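Local structure of putative oxidoreductase FAD-binding subunit (Sulfolobus tokodaii, 4ZOH) at residues M126-V140 and D154-P167. The protein binds FAD as the flavin subunit of a putative oxidoreductase, probably a molybdopterin-dependent dehydrogenase, and is likely to pass electrons between its partner subunits and an outside acceptor. Residues are numbered along the deposited sequence; the frame is centred on the assembly and turned at random.
Sequences MDAKVKITSRKGDRV and DLNPGELVTEIQVP. With FAD (flavin-adenine dinucleotide), chain H.
A classic beta bulge interrupts the antiparallel pairing of strands 129-134 and 160-167, inside the five-stranded sheet of the FAD-binding domain: T162 and E163 both face K131, whose N donates to E163 O (2.8 Å) while its O receives T162 N. K129 with Q165 and T133 with L160 are hydrogen-bonded pairs on the two sides of it. Just before the bulge, V161 turns its backbone N and O to the adenine, V161 O accepting from N6A of FAD (3.0 Å) and V161 N giving a weak bond to N1A, as L160 CD2 and L155 CD1 touch the same ring. On the face of the sheet with V130 and I132, V161 CG1 packs on V130 CG1; on the opposite face K131 leaves with CG anti to its backbone N (chi1 178°), passes T162 OG1 with its CG, then bends at chi3 to bring NZ to E163 OE1 at 3.1 Å, from above the carboxylate plane. Q165 NE2 reaches that oxygen from the opposite face, and Y61 OH bonds OE2, so both carboxylate oxygens are held. A leucine in place of K131 has no ammonium group, and the E163 carboxylate would probably be less well compensated, without a charged mate. T162 OG1 donates to T133 OG1 (2.8 Å), which in turn donates a hydrogen bond to D138 OD1. R139 forms a salt-bridge network, NH2 toward D154 and NH1 toward E159, both acids at the guanidinium edge, with I132 CD1 over the centre of one face, 3.6 Å above the plane. N156 N grips E159 OE1 at 2.6 Å, on the anti side of the carboxylate.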
loop_
_atom_site.group_PDB
_atom_site.type_symbol
_atom_site.label_atom_id
_atom_site.label_comp_id
_atom_site.label_asym_id
_atom_site.label_seq_id
_atom_site.Cartn_x
_atom_site.Cartn_y
_atom_site.Cartn_z
ATOM N N MET B 126 8.696 -46.737 33.545
ATOM C CA MET B 126 9.539 -46.277 34.606
ATOM C C MET B 126 8.873 -46.303 36.012
ATOM O O MET B 126 9.551 -46.046 37.001
ATOM C CB MET B 126 10.024 -44.887 34.227
ATOM C CG MET B 126 11.014 -44.914 33.086
ATOM S SD MET B 126 11.475 -43.280 32.484
ATOM C CE MET B 126 13.049 -42.944 33.357
ATOM N N ASP B 127 7.576 -46.612 36.114
ATOM C CA ASP B 127 6.841 -46.393 37.407
ATOM C C ASP B 127 7.048 -44.959 37.924
ATOM O O ASP B 127 7.245 -44.714 39.134
ATOM C CB ASP B 127 7.138 -47.422 38.550
ATOM C CG ASP B 127 7.173 -48.884 38.078
ATOM O OD1 ASP B 127 6.218 -49.334 37.407
ATOM O OD2 ASP B 127 8.195 -49.568 38.359
ATOM N N ALA B 128 7.008 -44.011 36.977
ATOM C CA ALA B 128 7.042 -42.591 37.286
ATOM C C ALA B 128 5.977 -42.212 38.314
ATOM O O ALA B 128 4.891 -42.866 38.379
ATOM C CB ALA B 128 6.819 -41.790 36.018
ATOM N N LYS B 129 6.272 -41.147 39.090
ATOM C CA LYS B 129 5.238 -40.513 39.940
ATOM C C LYS B 129 5.074 -39.001 39.675
ATOM O O LYS B 129 6.048 -38.307 39.361
ATOM C CB LYS B 129 5.589 -40.677 41.430
ATOM C CG LYS B 129 5.642 -42.106 41.954
ATOM C CD LYS B 129 5.987 -42.109 43.461
ATOM C CE LYS B 129 6.241 -43.516 44.005
ATOM N NZ LYS B 129 5.190 -44.471 43.545
ATOM N N VAL B 130 3.861 -38.517 39.958
ATOM C CA VAL B 130 3.382 -37.171 39.650
ATOM C C VAL B 130 3.104 -36.451 40.970
ATOM O O VAL B 130 2.228 -36.869 41.731
ATOM C CB VAL B 130 2.109 -37.192 38.776
ATOM C CG1 VAL B 130 1.729 -35.773 38.312
ATOM C CG2 VAL B 130 2.260 -38.139 37.564
ATOM N N LYS B 131 3.897 -35.411 41.268
ATOM C CA LYS B 131 3.609 -34.556 42.405
ATOM C C LYS B 131 2.581 -33.532 41.926
ATOM O O LYS B 131 2.811 -32.837 40.934
ATOM C CB LYS B 131 4.878 -33.890 42.947
ATOM C CG LYS B 131 4.653 -32.933 44.132
ATOM C CD LYS B 131 5.970 -32.428 44.689
ATOM C CE LYS B 131 6.740 -33.531 45.447
ATOM N NZ LYS B 131 8.108 -33.133 45.927
ATOM N N ILE B 132 1.447 -33.477 42.627
ATOM C CA ILE B 132 0.335 -32.575 42.345
ATOM C C ILE B 132 0.254 -31.554 43.460
ATOM O O ILE B 132 0.209 -31.940 44.626
ATOM C CB ILE B 132 -0.992 -33.347 42.233
ATOM C CG1 ILE B 132 -0.882 -34.413 41.149
ATOM C CG2 ILE B 132 -2.151 -32.389 41.987
ATOM C CD1 ILE B 132 -2.065 -35.367 41.047
ATOM N N THR B 133 0.253 -30.262 43.123
ATOM C CA THR B 133 0.171 -29.229 44.128
ATOM C C THR B 133 -1.140 -28.457 44.169
ATOM O O THR B 133 -1.754 -28.154 43.151
ATOM C CB THR B 133 1.372 -28.292 44.053
ATOM O OG1 THR B 133 2.554 -29.082 44.136
ATOM C CG2 THR B 133 1.372 -27.306 45.201
ATOM N N SER B 134 -1.496 -28.078 45.385
ATOM C CA SER B 134 -2.742 -27.457 45.757
ATOM C C SER B 134 -2.367 -26.341 46.722
ATOM O O SER B 134 -1.219 -26.286 47.202
ATOM C CB SER B 134 -3.545 -28.535 46.480
ATOM O OG SER B 134 -4.831 -28.106 46.795
ATOM N N ARG B 135 -3.297 -25.422 47.007
ATOM C CA ARG B 135 -3.102 -24.472 48.120
ATOM C C ARG B 135 -3.109 -25.310 49.418
ATOM O O ARG B 135 -2.362 -25.058 50.376
ATOM C CB ARG B 135 -4.197 -23.392 48.139
ATOM C CG ARG B 135 -3.908 -22.096 47.372
ATOM C CD ARG B 135 -4.782 -20.926 47.859
ATOM N NE ARG B 135 -4.031 -20.042 48.757
ATOM C CZ ARG B 135 -3.848 -20.221 50.073
ATOM N NH1 ARG B 135 -4.383 -21.250 50.718
ATOM N NH2 ARG B 135 -3.121 -19.352 50.764
ATOM N N LYS B 136 -3.944 -26.344 49.387
ATOM C CA LYS B 136 -3.993 -27.416 50.369
ATOM C C LYS B 136 -2.663 -28.234 50.600
ATOM O O LYS B 136 -2.570 -28.945 51.579
ATOM C CB LYS B 136 -5.217 -28.297 50.010
ATOM C CG LYS B 136 -5.420 -29.549 50.827
ATOM C CD LYS B 136 -6.813 -30.123 50.663
ATOM C CE LYS B 136 -6.888 -31.402 51.492
ATOM N NZ LYS B 136 -8.256 -31.976 51.545
ATOM N N GLY B 137 -1.635 -28.108 49.754
ATOM C CA GLY B 137 -0.357 -28.883 49.892
ATOM C C GLY B 137 -0.088 -29.798 48.684
ATOM O O GLY B 137 -0.650 -29.576 47.599
ATOM N N ASP B 138 0.732 -30.840 48.865
ATOM C CA ASP B 138 1.090 -31.798 47.786
ATOM C C ASP B 138 0.543 -33.231 47.892
ATOM O O ASP B 138 0.564 -33.809 48.959
ATOM C CB ASP B 138 2.607 -31.871 47.662
ATOM C CG ASP B 138 3.244 -30.514 47.416
ATOM O OD1 ASP B 138 2.566 -29.626 46.877
ATOM O OD2 ASP B 138 4.443 -30.329 47.742
ATOM N N ARG B 139 0.072 -33.799 46.782
ATOM C CA ARG B 139 -0.285 -35.243 46.669
ATOM C C ARG B 139 0.635 -35.907 45.621
ATOM O O ARG B 139 0.760 -35.410 44.478
ATOM C CB ARG B 139 -1.727 -35.468 46.190
ATOM C CG ARG B 139 -2.641 -34.252 46.246
ATOM C CD ARG B 139 -3.667 -34.223 45.124
ATOM N NE ARG B 139 -3.903 -35.542 44.574
ATOM C CZ ARG B 139 -4.651 -35.824 43.506
ATOM N NH1 ARG B 139 -5.279 -34.876 42.820
ATOM N NH2 ARG B 139 -4.770 -37.093 43.118
ATOM N N VAL B 140 1.257 -37.022 45.994
ATOM C CA VAL B 140 2.116 -37.787 45.070
ATOM C C VAL B 140 1.315 -39.018 44.697
ATOM O O VAL B 140 0.756 -39.682 45.562
ATOM C CB VAL B 140 3.536 -38.095 45.641
ATOM C CG1 VAL B 140 4.446 -38.715 44.587
ATOM C CG2 VAL B 140 4.194 -36.843 46.156
ATOM N N ASP B 154 -5.803 -37.008 36.631
ATOM C CA ASP B 154 -6.344 -37.002 38.003
ATOM C C ASP B 154 -5.977 -35.669 38.623
ATOM O O ASP B 154 -5.043 -35.552 39.454
ATOM C CB ASP B 154 -5.763 -38.177 38.816
ATOM C CG ASP B 154 -6.020 -38.051 40.325
ATOM O OD1 ASP B 154 -7.159 -37.721 40.718
ATOM O OD2 ASP B 154 -5.072 -38.260 41.111
ATOM N N LEU B 155 -6.716 -34.656 38.186
ATOM C CA LEU B 155 -6.462 -33.277 38.579
ATOM C C LEU B 155 -7.777 -32.637 38.886
ATOM O O LEU B 155 -8.737 -32.766 38.144
ATOM C CB LEU B 155 -5.771 -32.490 37.451
ATOM C CG LEU B 155 -4.262 -32.691 37.297
ATOM C CD1 LEU B 155 -3.793 -32.088 35.977
ATOM C CD2 LEU B 155 -3.458 -32.145 38.470
ATOM N N ASN B 156 -7.824 -31.960 40.008
ATOM C CA ASN B 156 -9.041 -31.263 40.422
ATOM C C ASN B 156 -8.904 -29.771 40.161
ATOM O O ASN B 156 -7.780 -29.254 40.094
ATOM C CB ASN B 156 -9.320 -31.523 41.908
ATOM C CG ASN B 156 -9.467 -32.989 42.208
ATOM O OD1 ASN B 156 -8.517 -33.633 42.654
ATOM N ND2 ASN B 156 -10.644 -33.538 41.921
ATOM N N PRO B 157 -10.039 -29.066 40.020
ATOM C CA PRO B 157 -9.935 -27.611 39.939
ATOM C C PRO B 157 -9.160 -27.119 41.155
ATOM O O PRO B 157 -9.350 -27.644 42.246
ATOM C CB PRO B 157 -11.396 -27.169 39.977
ATOM C CG PRO B 157 -12.140 -28.350 39.412
ATOM C CD PRO B 157 -11.444 -29.518 40.043
ATOM N N GLY B 158 -8.225 -26.193 40.947
ATOM C CA GLY B 158 -7.306 -25.785 41.992
ATOM C C GLY B 158 -5.904 -26.417 41.949
ATOM O O GLY B 158 -4.966 -25.949 42.646
ATOM N N GLU B 159 -5.695 -27.475 41.162
ATOM C CA GLU B 159 -4.326 -28.080 41.257
ATOM C C GLU B 159 -3.474 -28.138 40.010
ATOM O O GLU B 159 -3.987 -28.234 38.920
ATOM C CB GLU B 159 -4.344 -29.426 41.983
ATOM C CG GLU B 159 -5.656 -30.159 41.892
ATOM C CD GLU B 159 -5.619 -31.532 42.531
ATOM O OE1 GLU B 159 -6.099 -32.477 41.860
ATOM O OE2 GLU B 159 -5.111 -31.655 43.678
ATOM N N LEU B 160 -2.161 -28.091 40.200
ATOM C CA LEU B 160 -1.220 -28.231 39.131
ATOM C C LEU B 160 -0.204 -29.337 39.394
ATOM O O LEU B 160 0.359 -29.412 40.471
ATOM C CB LEU B 160 -0.440 -26.909 38.945
ATOM C CG LEU B 160 -1.281 -25.673 38.519
ATOM C CD1 LEU B 160 -0.430 -24.425 38.645
ATOM C CD2 LEU B 160 -1.874 -25.815 37.117
ATOM N N VAL B 161 0.126 -30.107 38.360
ATOM C CA VAL B 161 1.383 -30.838 38.344
ATOM C C VAL B 161 2.591 -29.934 38.569
ATOM O O VAL B 161 2.823 -28.953 37.829
ATOM C CB VAL B 161 1.522 -31.607 37.023
ATOM C CG1 VAL B 161 2.825 -32.428 36.983
ATOM C CG2 VAL B 161 0.285 -32.469 36.814
ATOM N N THR B 162 3.415 -30.265 39.552
ATOM C CA THR B 162 4.593 -29.465 39.754
ATOM C C THR B 162 5.877 -30.236 39.490
ATOM O O THR B 162 6.965 -29.596 39.264
ATOM C CB THR B 162 4.646 -28.862 41.181
ATOM O OG1 THR B 162 4.392 -29.888 42.159
ATOM C CG2 THR B 162 3.611 -27.777 41.326
ATOM N N GLU B 163 5.768 -31.578 39.507
ATOM C CA GLU B 163 6.971 -32.455 39.460
ATOM C C GLU B 163 6.678 -33.846 38.988
ATOM O O GLU B 163 5.635 -34.415 39.297
ATOM C CB GLU B 163 7.675 -32.519 40.803
ATOM C CG GLU B 163 9.040 -33.174 40.810
ATOM C CD GLU B 163 9.618 -33.148 42.222
ATOM O OE1 GLU B 163 9.086 -33.855 43.095
ATOM O OE2 GLU B 163 10.585 -32.410 42.481
ATOM N N ILE B 164 7.602 -34.361 38.195
ATOM C CA ILE B 164 7.577 -35.747 37.787
ATOM C C ILE B 164 8.807 -36.372 38.414
ATOM O O ILE B 164 9.936 -35.759 38.366
ATOM C CB ILE B 164 7.567 -35.942 36.231
ATOM C CG1 ILE B 164 6.236 -35.491 35.597
ATOM C CG2 ILE B 164 7.654 -37.436 35.888
ATOM C CD1 ILE B 164 5.928 -33.996 35.663
ATOM N N GLN B 165 8.571 -37.543 39.045
ATOM C CA GLN B 165 9.662 -38.407 39.653
ATOM C C GLN B 165 9.801 -39.773 38.989
ATOM O O GLN B 165 8.806 -40.469 38.686
ATOM C CB GLN B 165 9.348 -38.652 41.116
ATOM C CG GLN B 165 9.496 -37.435 42.026
ATOM C CD GLN B 165 8.681 -37.648 43.277
ATOM O OE1 GLN B 165 8.523 -38.796 43.713
ATOM N NE2 GLN B 165 8.114 -36.574 43.836
ATOM N N VAL B 166 11.038 -40.147 38.735
ATOM C CA VAL B 166 11.366 -41.436 38.125
ATOM C C VAL B 166 12.619 -41.988 38.842
ATOM O O VAL B 166 13.464 -41.203 39.297
ATOM C CB VAL B 166 11.644 -41.307 36.589
ATOM C CG1 VAL B 166 10.355 -40.975 35.804
ATOM C CG2 VAL B 166 12.798 -40.355 36.275
ATOM N N PRO B 167 12.768 -43.336 38.920
ATOM C CA PRO B 167 14.021 -43.908 39.436
ATOM C C PRO B 167 15.165 -43.547 38.485
ATOM O O PRO B 167 14.922 -43.164 37.325
ATOM C CB PRO B 167 13.753 -45.427 39.399
ATOM C CG PRO B 167 12.254 -45.550 39.408
ATOM C CD PRO B 167 11.779 -44.381 38.576
HETATM P PA FAD H . 0.014 -26.681 27.240
HETATM O O1A FAD H . -0.469 -26.724 25.829
HETATM O O2A FAD H . 0.429 -25.423 27.874
HETATM O O5B FAD H . -1.075 -27.285 28.182
HETATM C C5B FAD H . -1.743 -28.532 27.817
HETATM C C4B FAD H . -2.838 -28.899 28.964
HETATM O O4B FAD H . -2.238 -29.010 30.316
HETATM C C3B FAD H . -3.806 -27.728 29.085
HETATM O O3B FAD H . -5.101 -28.229 29.311
HETATM C C2B FAD H . -3.278 -26.882 30.267
HETATM O O2B FAD H . -4.281 -26.102 30.930
HETATM C C1B FAD H . -2.798 -27.935 31.206
HETATM N N9A FAD H . -1.543 -27.779 31.932
HETATM C C8A FAD H . -0.356 -27.383 31.478
HETATM N N7A FAD H . 0.556 -27.479 32.474
HETATM C C5A FAD H . -0.088 -27.954 33.567
HETATM C C6A FAD H . 0.316 -28.282 34.879
HETATM N N6A FAD H . 1.599 -28.128 35.193
HETATM N N1A FAD H . -0.593 -28.733 35.764
HETATM C C2A FAD H . -1.886 -28.956 35.414
HETATM N N3A FAD H . -2.297 -28.647 34.179
HETATM C C4A FAD H . -1.422 -28.151 33.231
HETATM N N1 FAD H . 3.402 -34.600 21.732
HETATM C C2 FAD H . 3.891 -35.902 21.733
HETATM O O2 FAD H . 3.841 -36.553 22.757
HETATM N N3 FAD H . 4.429 -36.451 20.608
HETATM C C4 FAD H . 4.479 -35.749 19.450
HETATM O O4 FAD H . 5.020 -36.279 18.474
HETATM C C4X FAD H . 3.956 -34.438 19.422
HETATM N N5 FAD H . 4.011 -33.719 18.249
HETATM C C5X FAD H . 3.457 -32.404 18.232
HETATM C C6 FAD H . 3.462 -31.714 17.024
HETATM C C7 FAD H . 2.957 -30.405 16.970
HETATM C C7M FAD H . 3.002 -29.700 15.597
HETATM C C8 FAD H . 2.415 -29.811 18.129
HETATM C C8M FAD H . 1.807 -28.382 18.141
HETATM C C9 FAD H . 2.364 -30.528 19.338
HETATM C C9A FAD H . 2.905 -31.815 19.391
HETATM N N10 FAD H . 2.881 -32.574 20.582
HETATM C C10 FAD H . 3.421 -33.874 20.565
HETATM C "C1'" FAD H . 2.317 -32.056 21.824
HETATM C "C2'" FAD H . 3.375 -31.287 22.637
HETATM O "O2'" FAD H . 4.281 -32.252 23.212
HETATM C "C3'" FAD H . 2.746 -30.369 23.723
HETATM O "O3'" FAD H . 3.801 -29.497 24.136
HETATM C "C4'" FAD H . 2.228 -31.125 24.936
HETATM O "O4'" FAD H . 1.328 -32.136 24.482
HETATM C "C5'" FAD H . 1.504 -30.199 25.937
HETATM O "O5'" FAD H . 2.554 -29.586 26.732
HETATM P P FAD H . 2.617 -28.017 26.872
HETATM O O1P FAD H . 3.608 -27.694 27.941
HETATM O O2P FAD H . 2.822 -27.385 25.549
HETATM O O3P FAD H . 1.161 -27.791 27.440
HETATM O O HOH W 1 -5.213 -24.893 45.164
#